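Peptidoglycan D,D-transpeptidase FtsI (Yersinia pestis, PDB 6SYN) probably cross-links the peptide stems of septal peptidoglycan as a class B penicillin-binding protein, a transpeptidase that beta-lactams inactivate by acylation. Local coordinates at residues G251-P256 / Y459-A464; G299-S304 / R410-M415. All blocks are in the same frame, centred on the assembly; numbering follows the deposited sequence.

Following the chain from its N terminus, all four segments fall within the transpeptidase domain. Gly251-Pro256, leading into helix 255-264, comes first and waits some two hundred residues for its partner, Tyr459-Ala464 on strand 455-464, so contact 1 closes the larger loop. Inside that loop lies the whole of contact 2, in which helix 297-303 meets helix 406-416: the two are nested, not crossed. Contact 1 ties the serine-bearing turn to the antiparallel sheet; contact 2 joins two helices that both also pack on helix 255-264. Their centres are 10 Å apart, and Lys255 of contact 1 reaches Ser304 of contact 2 beside CB9, which acylates Ser252 and which both contacts touch.

Contact 1: G251-P256 / Y459-A464; sequences GSTVKP and YTAGVA. With CB9 ((2R,4S)-2-[(1R)-1-{[(2S)-2-carboxy-2-phenylacetyl]amino}-2-oxoethyl]-5,5-dimethyl-1,3-thiazolidine-4-carboxylic acid), chain D.
Thr253 meets Tyr459 through a single methyl group. Its CB is directed at the strand, and the torsion (chi1 55°) sets CG2 anti to the carbonyl carbon, from where it lies 3.8 Å from Tyr459 CB. The same methyl is 4.0 Å from Tyr459 CG and comes up obliquely to the ring, the two side chains crossing at about a right angle. Along the strand, Thr253 CG2 also reaches Ala461 CB, at 4.4 Å. The other branch, OG1, has a different task: it is hydrogen-bonded to the carbonyl oxygen of Pro250, just as Tyr459 OH is bonded to that of Glu249, so both polar ends are satisfied by the chain leading into Gly251-Pro256.

One residue before this threonine stands the nucleophile of the SxxK motif. Ser252 OG is joined to CB9 C by a covalent bond of 1.3 Å, the ester of an acyl-enzyme, while Ser252 N gives CB9 O a weak hydrogen bond of 3.2 Å (138° at the hydrogen), as expected for one donor of an oxyanion hole. An extended Lys255 chain carries NZ back to Ser252 OG, again weakly at 3.2 Å; Ser304 and Asn306 also hold this NZ.

The contact thus seats the nucleophilic turn against the face of strand 455-464 that bears Tyr459 and Ala461. Helix 370-381 packs beside it, touching Thr253 and Tyr459 with Leu373, and Ala461 with Tyr377. Strand 437-446 pairs alongside, and helix 492-505 covers Thr460 on the other face of the sheet.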
# COMPACT_ATOMS: atom_id res chain seq x y z
N GLY A 251 -2.31 -14.94 4.80
CA GLY A 251 -3.47 -15.57 5.44
C GLY A 251 -4.48 -16.05 4.40
O GLY A 251 -4.08 -16.42 3.29
N SER A 252 -5.77 -15.98 4.73
CA SER A 252 -6.80 -16.61 3.92
C SER A 252 -7.00 -16.07 2.50
O SER A 252 -7.75 -16.66 1.72
CB SER A 252 -8.11 -16.74 4.70
OG SER A 252 -8.09 -17.45 5.97
N THR A 253 -6.28 -14.99 2.16
CA THR A 253 -6.31 -14.40 0.82
C THR A 253 -5.67 -15.33 -0.23
O THR A 253 -5.93 -15.11 -1.42
CB THR A 253 -5.65 -13.01 0.81
OG1 THR A 253 -4.32 -13.12 1.34
CG2 THR A 253 -6.42 -11.99 1.61
N VAL A 254 -4.85 -16.31 0.19
CA VAL A 254 -4.19 -17.31 -0.72
C VAL A 254 -5.23 -18.28 -1.30
O VAL A 254 -4.97 -18.81 -2.41
CB VAL A 254 -3.08 -18.10 -0.00
CG1 VAL A 254 -1.93 -17.21 0.42
CG2 VAL A 254 -3.61 -18.91 1.18
N LYS A 255 -6.34 -18.52 -0.58
CA LYS A 255 -7.26 -19.68 -0.78
C LYS A 255 -7.75 -19.78 -2.22
O LYS A 255 -7.93 -20.89 -2.71
CB LYS A 255 -8.45 -19.60 0.19
CG LYS A 255 -8.10 -19.94 1.63
CD LYS A 255 -9.28 -19.94 2.56
CE LYS A 255 -8.90 -20.32 3.98
NZ LYS A 255 -9.94 -19.91 4.95
N PRO A 256 -8.03 -18.67 -2.94
CA PRO A 256 -8.39 -18.76 -4.36
C PRO A 256 -7.35 -19.48 -5.22
O PRO A 256 -7.75 -20.10 -6.19
CB PRO A 256 -8.57 -17.29 -4.77
CG PRO A 256 -8.98 -16.61 -3.49
CD PRO A 256 -8.13 -17.29 -2.43
N TYR A 459 -7.72 -8.12 6.30
CA TYR A 459 -7.50 -8.19 4.83
C TYR A 459 -8.83 -8.16 4.09
O TYR A 459 -9.80 -8.81 4.53
CB TYR A 459 -6.83 -9.50 4.45
CG TYR A 459 -5.32 -9.56 4.54
CD1 TYR A 459 -4.53 -8.96 3.58
CD2 TYR A 459 -4.70 -10.29 5.54
CE1 TYR A 459 -3.15 -9.06 3.63
CE2 TYR A 459 -3.32 -10.39 5.60
CZ TYR A 459 -2.54 -9.77 4.64
OH TYR A 459 -1.18 -9.86 4.69
N THR A 460 -8.87 -7.47 2.95
CA THR A 460 -9.84 -7.71 1.85
C THR A 460 -9.13 -7.41 0.53
O THR A 460 -8.65 -6.28 0.36
CB THR A 460 -11.14 -6.94 2.07
OG1 THR A 460 -11.86 -7.61 3.11
CG2 THR A 460 -12.01 -6.87 0.84
N ALA A 461 -9.01 -8.43 -0.32
CA ALA A 461 -8.44 -8.35 -1.68
C ALA A 461 -9.53 -8.74 -2.67
O ALA A 461 -10.45 -9.48 -2.26
CB ALA A 461 -7.24 -9.25 -1.79
N GLY A 462 -9.46 -8.26 -3.90
CA GLY A 462 -10.44 -8.64 -4.93
C GLY A 462 -10.30 -7.88 -6.22
O GLY A 462 -9.32 -7.11 -6.39
N VAL A 463 -11.29 -8.08 -7.09
CA VAL A 463 -11.27 -7.75 -8.53
C VAL A 463 -12.68 -7.27 -8.89
O VAL A 463 -13.62 -7.71 -8.21
CB VAL A 463 -10.80 -9.00 -9.30
CG1 VAL A 463 -11.84 -9.54 -10.28
CG2 VAL A 463 -9.47 -8.78 -9.98
N ALA A 464 -12.81 -6.38 -9.87
CA ALA A 464 -14.11 -5.84 -10.32
C ALA A 464 -13.97 -5.12 -11.66
O ALA A 464 -12.88 -4.67 -12.00
CB ALA A 464 -14.69 -4.92 -9.28
C CB9 D . -8.08 -16.78 7.12
N CB9 D . -8.38 -17.19 9.58
O CB9 D . -7.63 -15.67 7.27
CA CB9 D . -8.74 -17.61 8.22
CB CB9 D . -10.27 -17.71 7.97
CAA CB9 D . -13.37 -16.09 9.01
CAB CB9 D . -11.66 -15.26 10.63
OAD CB9 D . -11.99 -13.27 8.04
OAE CB9 D . -6.32 -18.59 13.58
OAF CB9 D . -7.03 -18.95 9.87
OAG CB9 D . -11.86 -14.42 6.20
OAH CB9 D . -5.47 -17.63 11.88
CAJ CB9 D . -10.12 -15.02 14.05
CAK CB9 D . -10.59 -16.30 13.89
CAL CB9 D . -8.90 -14.66 13.52
CAM CB9 D . -9.84 -17.23 13.19
CAN CB9 D . -8.15 -15.59 12.81
NAP CB9 D . -10.83 -16.56 7.25
SAQ CB9 D . -11.22 -17.74 9.53
CAR CB9 D . -11.69 -14.27 7.40
CAS CB9 D . -6.41 -18.05 12.51
CAT CB9 D . -7.70 -18.04 10.35
CAU CB9 D . -8.63 -16.89 12.61
CAX CB9 D . -11.02 -15.42 8.16
CAY CB9 D . -7.82 -17.95 11.89
CAZ CB9 D . -11.88 -16.02 9.33

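Contact 2: G299-S304 / R410-M415; sequences GILQKS and RTVVHM. With CB9 ((2R,4S)-2-[(1R)-1-{[(2S)-2-carboxy-2-phenylacetyl]amino}-2-oxoethyl]-5,5-dimethyl-1,3-thiazolidine-4-carboxylic acid), chain D.
Leu301 rests its CD1 methyl against the helix of Arg410-Met415, where it overlaps the first carbon of one side chain and a branch of another. Leu301 CD1 lies 4.0 Å from Met415 CB and 4.2 Å from Val412 CG1; these two residues are three apart, so they present neighbouring positions on one side of their helix. The leucine has CG anti to its carbonyl carbon (chi1 -62°) and CD1 anti to CA (chi2 173°), which carries this branch out toward Met415 and Val412.

Met415 meets Leu301 with its base alone. Its CB is directed at Leu301, but the extended chain then leads away from Gly299-Ser304; the side chain also touches Val297 and Thr298, earlier in helix 297-303. Between the two segments, the nearest CA atoms are those of Leu301 and Met415, 7.2 Å apart. Helix 255-264 adjoins both sides, with Val259 against Leu301, and Met260 and Leu263 against Val412.

At the end of helix 297-303, Ser304 turns out of helical geometry with positive phi (56°). Its OG accepts a hydrogen bond of 2.9 Å from CB9 NAP and is also hydrogen-bonded to Lys255 NZ and Lys439 NZ. Ser304 and Asn306, which also binds CB9 and Lys255, fit the first and third places of the family's (S/Y)xN motif.

The helices thus meet by nondirectional apolar contact, whereas three nitrogens at Ser304 OG would be expected to position this hydroxyl in the ligand pocket.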
# COMPACT_ATOMS: atom_id res chain seq x y z
N GLY A 299 -18.32 -23.08 -1.44
CA GLY A 299 -18.55 -22.92 0.01
C GLY A 299 -17.25 -22.69 0.78
O GLY A 299 -17.28 -21.93 1.76
N ILE A 300 -16.16 -23.33 0.36
CA ILE A 300 -14.82 -23.25 1.03
C ILE A 300 -14.29 -21.81 0.94
O ILE A 300 -13.76 -21.32 1.95
CB ILE A 300 -13.87 -24.31 0.45
CG1 ILE A 300 -14.32 -25.70 0.89
CG2 ILE A 300 -12.41 -24.05 0.83
CD1 ILE A 300 -13.90 -26.82 -0.03
N LEU A 301 -14.46 -21.13 -0.20
CA LEU A 301 -14.04 -19.70 -0.35
C LEU A 301 -15.10 -18.78 0.27
O LEU A 301 -14.72 -17.73 0.82
CB LEU A 301 -13.81 -19.39 -1.83
CG LEU A 301 -12.70 -20.20 -2.51
CD1 LEU A 301 -12.67 -19.93 -4.00
CD2 LEU A 301 -11.34 -19.89 -1.90
N GLN A 302 -16.38 -19.16 0.20
CA GLN A 302 -17.56 -18.39 0.70
C GLN A 302 -17.52 -18.26 2.23
O GLN A 302 -17.78 -17.15 2.73
CB GLN A 302 -18.85 -19.09 0.28
CG GLN A 302 -20.14 -18.41 0.72
CD GLN A 302 -21.31 -19.36 0.77
OE1 GLN A 302 -21.20 -20.50 1.20
NE2 GLN A 302 -22.46 -18.88 0.34
N LYS A 303 -17.26 -19.38 2.91
CA LYS A 303 -17.24 -19.50 4.40
C LYS A 303 -15.82 -19.27 4.94
O LYS A 303 -15.68 -19.10 6.17
CB LYS A 303 -17.71 -20.89 4.82
CG LYS A 303 -19.17 -20.96 5.23
CD LYS A 303 -20.06 -20.17 4.31
CE LYS A 303 -21.53 -20.43 4.55
NZ LYS A 303 -22.08 -19.49 5.54
N SER A 304 -14.83 -19.26 4.05
CA SER A 304 -13.38 -19.29 4.38
C SER A 304 -13.09 -20.51 5.26
O SER A 304 -12.78 -20.35 6.45
CB SER A 304 -12.93 -18.00 5.01
OG SER A 304 -11.58 -17.75 4.68
N ARG A 410 -11.57 -18.27 -14.33
CA ARG A 410 -12.88 -17.58 -14.44
C ARG A 410 -13.89 -18.29 -13.53
O ARG A 410 -14.65 -17.58 -12.84
CB ARG A 410 -13.36 -17.54 -15.90
CG ARG A 410 -14.72 -16.89 -16.09
CD ARG A 410 -15.03 -16.50 -17.53
NE ARG A 410 -14.42 -15.21 -17.87
CZ ARG A 410 -13.57 -14.98 -18.87
NH1 ARG A 410 -13.21 -15.96 -19.70
NH2 ARG A 410 -13.08 -13.77 -19.05
N THR A 411 -13.86 -19.63 -13.51
CA THR A 411 -14.68 -20.48 -12.62
C THR A 411 -14.41 -20.10 -11.16
O THR A 411 -15.39 -20.01 -10.39
CB THR A 411 -14.42 -21.98 -12.87
OG1 THR A 411 -15.08 -22.34 -14.08
CG2 THR A 411 -14.93 -22.87 -11.76
N VAL A 412 -13.15 -19.90 -10.79
CA VAL A 412 -12.74 -19.56 -9.39
C VAL A 412 -13.08 -18.09 -9.10
O VAL A 412 -13.51 -17.80 -7.97
CB VAL A 412 -11.26 -19.88 -9.11
CG1 VAL A 412 -10.82 -19.41 -7.74
CG2 VAL A 412 -10.98 -21.36 -9.27
N VAL A 413 -12.89 -17.21 -10.08
CA VAL A 413 -13.36 -15.80 -9.95
C VAL A 413 -14.87 -15.85 -9.69
O VAL A 413 -15.32 -15.17 -8.74
CB VAL A 413 -12.98 -14.93 -11.17
CG1 VAL A 413 -13.63 -13.55 -11.09
CG2 VAL A 413 -11.48 -14.78 -11.31
N HIS A 414 -15.63 -16.64 -10.46
CA HIS A 414 -17.10 -16.76 -10.28
C HIS A 414 -17.41 -17.28 -8.86
O HIS A 414 -18.35 -16.74 -8.25
CB HIS A 414 -17.78 -17.62 -11.36
CG HIS A 414 -19.25 -17.74 -11.12
ND1 HIS A 414 -19.81 -18.82 -10.46
CD2 HIS A 414 -20.27 -16.89 -11.39
CE1 HIS A 414 -21.11 -18.65 -10.36
NE2 HIS A 414 -21.42 -17.47 -10.92
N MET A 415 -16.65 -18.26 -8.36
CA MET A 415 -16.74 -18.77 -6.96
C MET A 415 -16.53 -17.62 -5.97
O MET A 415 -17.23 -17.60 -4.93
CB MET A 415 -15.68 -19.84 -6.68
CG MET A 415 -16.09 -21.23 -7.13
SD MET A 415 -14.70 -22.38 -7.02
CE MET A 415 -15.42 -23.82 -7.81
C CB9 D . -8.08 -16.78 7.12
N CB9 D . -8.38 -17.19 9.58
O CB9 D . -7.63 -15.67 7.27
CA CB9 D . -8.74 -17.61 8.22
CB CB9 D . -10.27 -17.71 7.97
CAA CB9 D . -13.37 -16.09 9.01
CAB CB9 D . -11.66 -15.26 10.63
OAD CB9 D . -11.99 -13.27 8.04
OAE CB9 D . -6.32 -18.59 13.58
OAF CB9 D . -7.03 -18.95 9.87
OAG CB9 D . -11.86 -14.42 6.20
OAH CB9 D . -5.47 -17.63 11.88
CAJ CB9 D . -10.12 -15.02 14.05
CAK CB9 D . -10.59 -16.30 13.89
CAL CB9 D . -8.90 -14.66 13.52
CAM CB9 D . -9.84 -17.23 13.19
CAN CB9 D . -8.15 -15.59 12.81
NAP CB9 D . -10.83 -16.56 7.25
SAQ CB9 D . -11.22 -17.74 9.53
CAR CB9 D . -11.69 -14.27 7.40
CAS CB9 D . -6.41 -18.05 12.51
CAT CB9 D . -7.70 -18.04 10.35
CAU CB9 D . -8.63 -16.89 12.61
CAX CB9 D . -11.02 -15.42 8.16
CAY CB9 D . -7.82 -17.95 11.89
CAZ CB9 D . -11.88 -16.02 9.33